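Long-range contact in geranyltranstransferase (Thermotoga neapolitana, PDB 4WK5), which probably acts as a magnesium-dependent prenyltransferase in isoprene biosynthesis, in the manner of FPP/GGPP synthases: residues D262-L272 with F281-K289. Sequence-based numbering, arbitrary orientation.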
loop_
_atom_site.group_PDB
_atom_site.type_symbol
_atom_site.label_atom_id
_atom_site.label_comp_id
_atom_site.label_asym_id
_atom_site.label_seq_id
_atom_site.Cartn_x
_atom_site.Cartn_y
_atom_site.Cartn_z
ATOM N N ASP A 262 5.282 23.814 21.751
ATOM C CA ASP A 262 4.272 24.603 22.433
ATOM C C ASP A 262 3.722 25.689 21.517
ATOM O O ASP A 262 2.521 25.956 21.514
ATOM C CB ASP A 262 4.843 25.240 23.704
ATOM C CG ASP A 262 5.053 24.237 24.828
ATOM O OD1 ASP A 262 4.476 23.130 24.779
ATOM O OD2 ASP A 262 5.781 24.574 25.788
ATOM N N LYS A 263 4.605 26.312 20.739
ATOM C CA LYS A 263 4.209 27.398 19.850
ATOM C C LYS A 263 3.235 26.906 18.791
ATOM O O LYS A 263 2.192 27.529 18.561
ATOM C CB LYS A 263 5.423 28.027 19.166
ATOM C CG LYS A 263 5.049 29.170 18.227
ATOM C CD LYS A 263 6.255 29.758 17.508
ATOM C CE LYS A 263 6.738 28.842 16.392
ATOM N NZ LYS A 263 7.962 29.367 15.717
ATOM N N TYR A 264 3.592 25.794 18.151
ATOM C CA TYR A 264 2.742 25.152 17.149
ATOM C C TYR A 264 1.400 24.727 17.746
ATOM O O TYR A 264 0.345 24.963 17.155
ATOM C CB TYR A 264 3.445 23.932 16.552
ATOM C CG TYR A 264 4.531 24.224 15.536
ATOM C CD1 TYR A 264 4.824 25.521 15.139
ATOM C CD2 TYR A 264 5.253 23.179 14.954
ATOM C CE1 TYR A 264 5.817 25.774 14.203
ATOM C CE2 TYR A 264 6.243 23.421 14.017
ATOM C CZ TYR A 264 6.522 24.717 13.648
ATOM O OH TYR A 264 7.512 24.956 12.720
ATOM N N TYR A 265 1.443 24.093 18.916
ATOM C CA TYR A 265 0.218 23.630 19.562
ATOM C C TYR A 265 -0.717 24.797 19.845
ATOM O O TYR A 265 -1.926 24.710 19.613
ATOM C CB TYR A 265 0.525 22.889 20.862
ATOM C CG TYR A 265 -0.447 21.768 21.144
ATOM C CD1 TYR A 265 -0.163 20.466 20.749
ATOM C CD2 TYR A 265 -1.655 22.009 21.779
ATOM C CE1 TYR A 265 -1.045 19.434 20.997
ATOM C CE2 TYR A 265 -2.547 20.988 22.026
ATOM C CZ TYR A 265 -2.240 19.699 21.632
ATOM O OH TYR A 265 -3.123 18.672 21.877
ATOM N N GLU A 266 -0.156 25.894 20.347
ATOM C CA GLU A 266 -0.968 27.056 20.687
ATOM C C GLU A 266 -1.556 27.688 19.431
ATOM O O GLU A 266 -2.708 28.107 19.440
ATOM C CB GLU A 266 -0.152 28.087 21.472
ATOM C CG GLU A 266 -0.954 29.312 21.911
ATOM C CD GLU A 266 -2.135 28.952 22.805
ATOM O OE1 GLU A 266 -2.060 27.934 23.525
ATOM O OE2 GLU A 266 -3.143 29.689 22.787
ATOM N N GLU A 267 -0.772 27.751 18.357
ATOM C CA GLU A 267 -1.276 28.267 17.081
ATOM C C GLU A 267 -2.469 27.450 16.589
ATOM O O GLU A 267 -3.465 28.007 16.125
ATOM C CB GLU A 267 -0.166 28.274 16.024
ATOM C CG GLU A 267 0.908 29.329 16.274
ATOM C CD GLU A 267 2.071 29.247 15.296
ATOM O OE1 GLU A 267 2.103 28.303 14.479
ATOM O OE2 GLU A 267 2.951 30.133 15.350
ATOM N N VAL A 268 -2.371 26.128 16.700
ATOM C CA VAL A 268 -3.441 25.255 16.246
ATOM C C VAL A 268 -4.697 25.440 17.097
ATOM O O VAL A 268 -5.794 25.606 16.556
ATOM C CB VAL A 268 -2.994 23.777 16.262
ATOM C CG1 VAL A 268 -4.181 22.855 16.030
ATOM C CG2 VAL A 268 -1.922 23.560 15.206
ATOM N N LEU A 269 -4.536 25.433 18.419
ATOM C CA LEU A 269 -5.682 25.625 19.311
ATOM C C LEU A 269 -6.406 26.939 19.033
ATOM O O LEU A 269 -7.638 26.977 18.970
ATOM C CB LEU A 269 -5.248 25.579 20.778
ATOM C CG LEU A 269 -4.865 24.195 21.306
ATOM C CD1 LEU A 269 -4.402 24.302 22.753
ATOM C CD2 LEU A 269 -6.020 23.217 21.167
ATOM N N GLU A 270 -5.638 28.011 18.863
ATOM C CA GLU A 270 -6.220 29.331 18.660
ATOM C C GLU A 270 -6.969 29.405 17.337
ATOM O O GLU A 270 -8.033 30.021 17.271
ATOM C CB GLU A 270 -5.144 30.416 18.729
ATOM C CG GLU A 270 -4.634 30.658 20.140
ATOM C CD GLU A 270 -3.831 31.937 20.266
ATOM O OE1 GLU A 270 -3.972 32.820 19.394
ATOM O OE2 GLU A 270 -3.065 32.063 21.245
ATOM N N ALA A 271 -6.425 28.771 16.298
ATOM C CA ALA A 271 -7.121 28.693 15.017
ATOM C C ALA A 271 -8.430 27.915 15.146
ATOM O O ALA A 271 -9.462 28.348 14.625
ATOM C CB ALA A 271 -6.223 28.051 13.957
ATOM N N LEU A 272 -8.390 26.774 15.835
ATOM C CA LEU A 272 -9.590 25.947 16.026
ATOM C C LEU A 272 -10.679 26.717 16.784
ATOM O O LEU A 272 -11.852 26.689 16.409
ATOM C CB LEU A 272 -9.247 24.656 16.775
ATOM C CG LEU A 272 -8.259 23.709 16.087
ATOM C CD1 LEU A 272 -7.951 22.516 16.992
ATOM C CD2 LEU A 272 -8.798 23.247 14.751
ATOM N N PHE A 281 -11.272 21.645 19.280
ATOM C CA PHE A 281 -10.555 22.447 20.257
ATOM C C PHE A 281 -10.524 21.764 21.624
ATOM O O PHE A 281 -9.463 21.614 22.229
ATOM C CB PHE A 281 -11.212 23.823 20.369
ATOM C CG PHE A 281 -10.631 24.690 21.441
ATOM C CD1 PHE A 281 -9.460 25.392 21.219
ATOM C CD2 PHE A 281 -11.271 24.827 22.662
ATOM C CE1 PHE A 281 -8.931 26.202 22.197
ATOM C CE2 PHE A 281 -10.744 25.642 23.650
ATOM C CZ PHE A 281 -9.574 26.328 23.416
ATOM N N ASP A 282 -11.694 21.351 22.101
ATOM C CA ASP A 282 -11.790 20.694 23.398
ATOM C C ASP A 282 -10.977 19.396 23.419
ATOM O O ASP A 282 -10.249 19.134 24.379
ATOM C CB ASP A 282 -13.248 20.405 23.753
ATOM C CG ASP A 282 -14.044 21.665 24.046
ATOM O OD1 ASP A 282 -13.436 22.706 24.388
ATOM O OD2 ASP A 282 -15.284 21.606 23.944
ATOM N N PHE A 283 -11.100 18.602 22.353
ATOM C CA PHE A 283 -10.362 17.341 22.216
ATOM C C PHE A 283 -8.855 17.584 22.310
ATOM O O PHE A 283 -8.155 16.952 23.114
ATOM C CB PHE A 283 -10.735 16.663 20.887
ATOM C CG PHE A 283 -9.949 15.409 20.580
ATOM C CD1 PHE A 283 -9.867 14.374 21.500
ATOM C CD2 PHE A 283 -9.316 15.266 19.364
ATOM C CE1 PHE A 283 -9.153 13.221 21.204
ATOM C CE2 PHE A 283 -8.604 14.115 19.063
ATOM C CZ PHE A 283 -8.521 13.098 19.991
ATOM N N LEU A 284 -8.355 18.527 21.524
ATOM C CA LEU A 284 -6.915 18.748 21.488
ATOM C C LEU A 284 -6.413 19.502 22.717
ATOM O O LEU A 284 -5.251 19.360 23.106
ATOM C CB LEU A 284 -6.520 19.483 20.208
ATOM C CG LEU A 284 -6.787 18.669 18.938
ATOM C CD1 LEU A 284 -6.236 19.373 17.726
ATOM C CD2 LEU A 284 -6.215 17.254 19.051
ATOM N N ARG A 285 -7.288 20.293 23.334
ATOM C CA ARG A 285 -6.933 20.972 24.571
ATOM C C ARG A 285 -6.726 19.960 25.694
ATOM O O ARG A 285 -5.744 20.035 26.431
ATOM C CB ARG A 285 -8.007 21.984 24.968
ATOM C CG ARG A 285 -7.595 22.921 26.091
ATOM C CD ARG A 285 -8.781 23.740 26.558
ATOM N NE ARG A 285 -9.955 22.893 26.744
ATOM C CZ ARG A 285 -11.159 23.338 27.088
ATOM N NH1 ARG A 285 -11.356 24.633 27.294
ATOM N NH2 ARG A 285 -12.163 22.484 27.230
ATOM N N ASN A 286 -7.648 19.009 25.818
ATOM C CA ASN A 286 -7.530 17.981 26.848
ATOM C C ASN A 286 -6.415 16.992 26.535
ATOM O O ASN A 286 -5.885 16.335 27.429
ATOM C CB ASN A 286 -8.856 17.239 27.027
ATOM C CG ASN A 286 -9.956 18.137 27.565
ATOM O OD1 ASN A 286 -11.070 18.158 27.042
ATOM N ND2 ASN A 286 -9.644 18.887 28.617
ATOM N N LEU A 287 -6.056 16.904 25.260
ATOM C CA LEU A 287 -4.989 16.016 24.824
ATOM C C LEU A 287 -3.615 16.533 25.259
ATOM O O LEU A 287 -2.724 15.740 25.562
ATOM C CB LEU A 287 -5.045 15.840 23.300
ATOM C CG LEU A 287 -4.234 14.756 22.582
ATOM C CD1 LEU A 287 -4.841 14.529 21.214
ATOM C CD2 LEU A 287 -2.765 15.124 22.427
ATOM N N LYS A 288 -3.441 17.852 25.295
ATOM C CA LYS A 288 -2.135 18.427 25.635
ATOM C C LYS A 288 -1.726 18.122 27.077
ATOM O O LYS A 288 -0.536 18.009 27.376
ATOM C CB LYS A 288 -2.116 19.941 25.410
ATOM C CG LYS A 288 -0.702 20.521 25.449
ATOM C CD LYS A 288 -0.675 22.017 25.201
ATOM C CE LYS A 288 0.720 22.584 25.439
ATOM N NZ LYS A 288 1.034 22.713 26.888
ATOM N N LYS A 289 -2.707 17.998 27.967
ATOM C CA LYS A 289 -2.425 17.580 29.335
ATOM C C LYS A 289 -1.758 16.207 29.311
ATOM O O LYS A 289 -0.755 15.975 29.985
ATOM C CB LYS A 289 -3.704 17.548 30.173
#
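Phe281 turns the edge of its ring to the backbone of Leu269, with CD1 3.3 Å from Leu269 O, while CE1 rests against Leu269 CB. A chi1 of 175°, which sets CG opposite the backbone N, carries the ring across to helix 248-274, and its CB meets Leu272 CB. One turn on, Leu284 is a knob in a hole formed by Tyr265, Val268, Leu269 and Leu272; its CD1 lies 3.7 Å from Leu272 CD1, and Leu269 CD2 packs on its CB. The two helices form an antiparallel hairpin, their axes 9.8 Å apart at closest, at the C-terminal end of this mainly helical prenyl synthase fold; Phe215 of helix 206-229 and Leu63 of helix 59-70 also touch Leu284. The Leu284 carbonyl takes two bonds: Lys288 N donates along the helix, and Tyr265 OH donates across at 2.6 Å to Leu284 O, the donor tilted 18° from the carbonyl plane. A phenylalanine in place of Tyr265 would probably cost that carbonyl its cross-helix donor and leave the ring less firmly fixed. Leu287 brings CB and CD2 against the same hydroxyl, CD2 3.6 Å from Tyr265 OH. Lys288 runs its aliphatic chain over one face of the tyrosine ring, a CH-pi contact with CG 4.1 Å from the Tyr265 centroid. Beyond it, Lys288 NZ stays 4.1 Å from Asp262 OD1, too far for a salt bridge; that oxygen is hydrogen-bonded to Tyr222 OH.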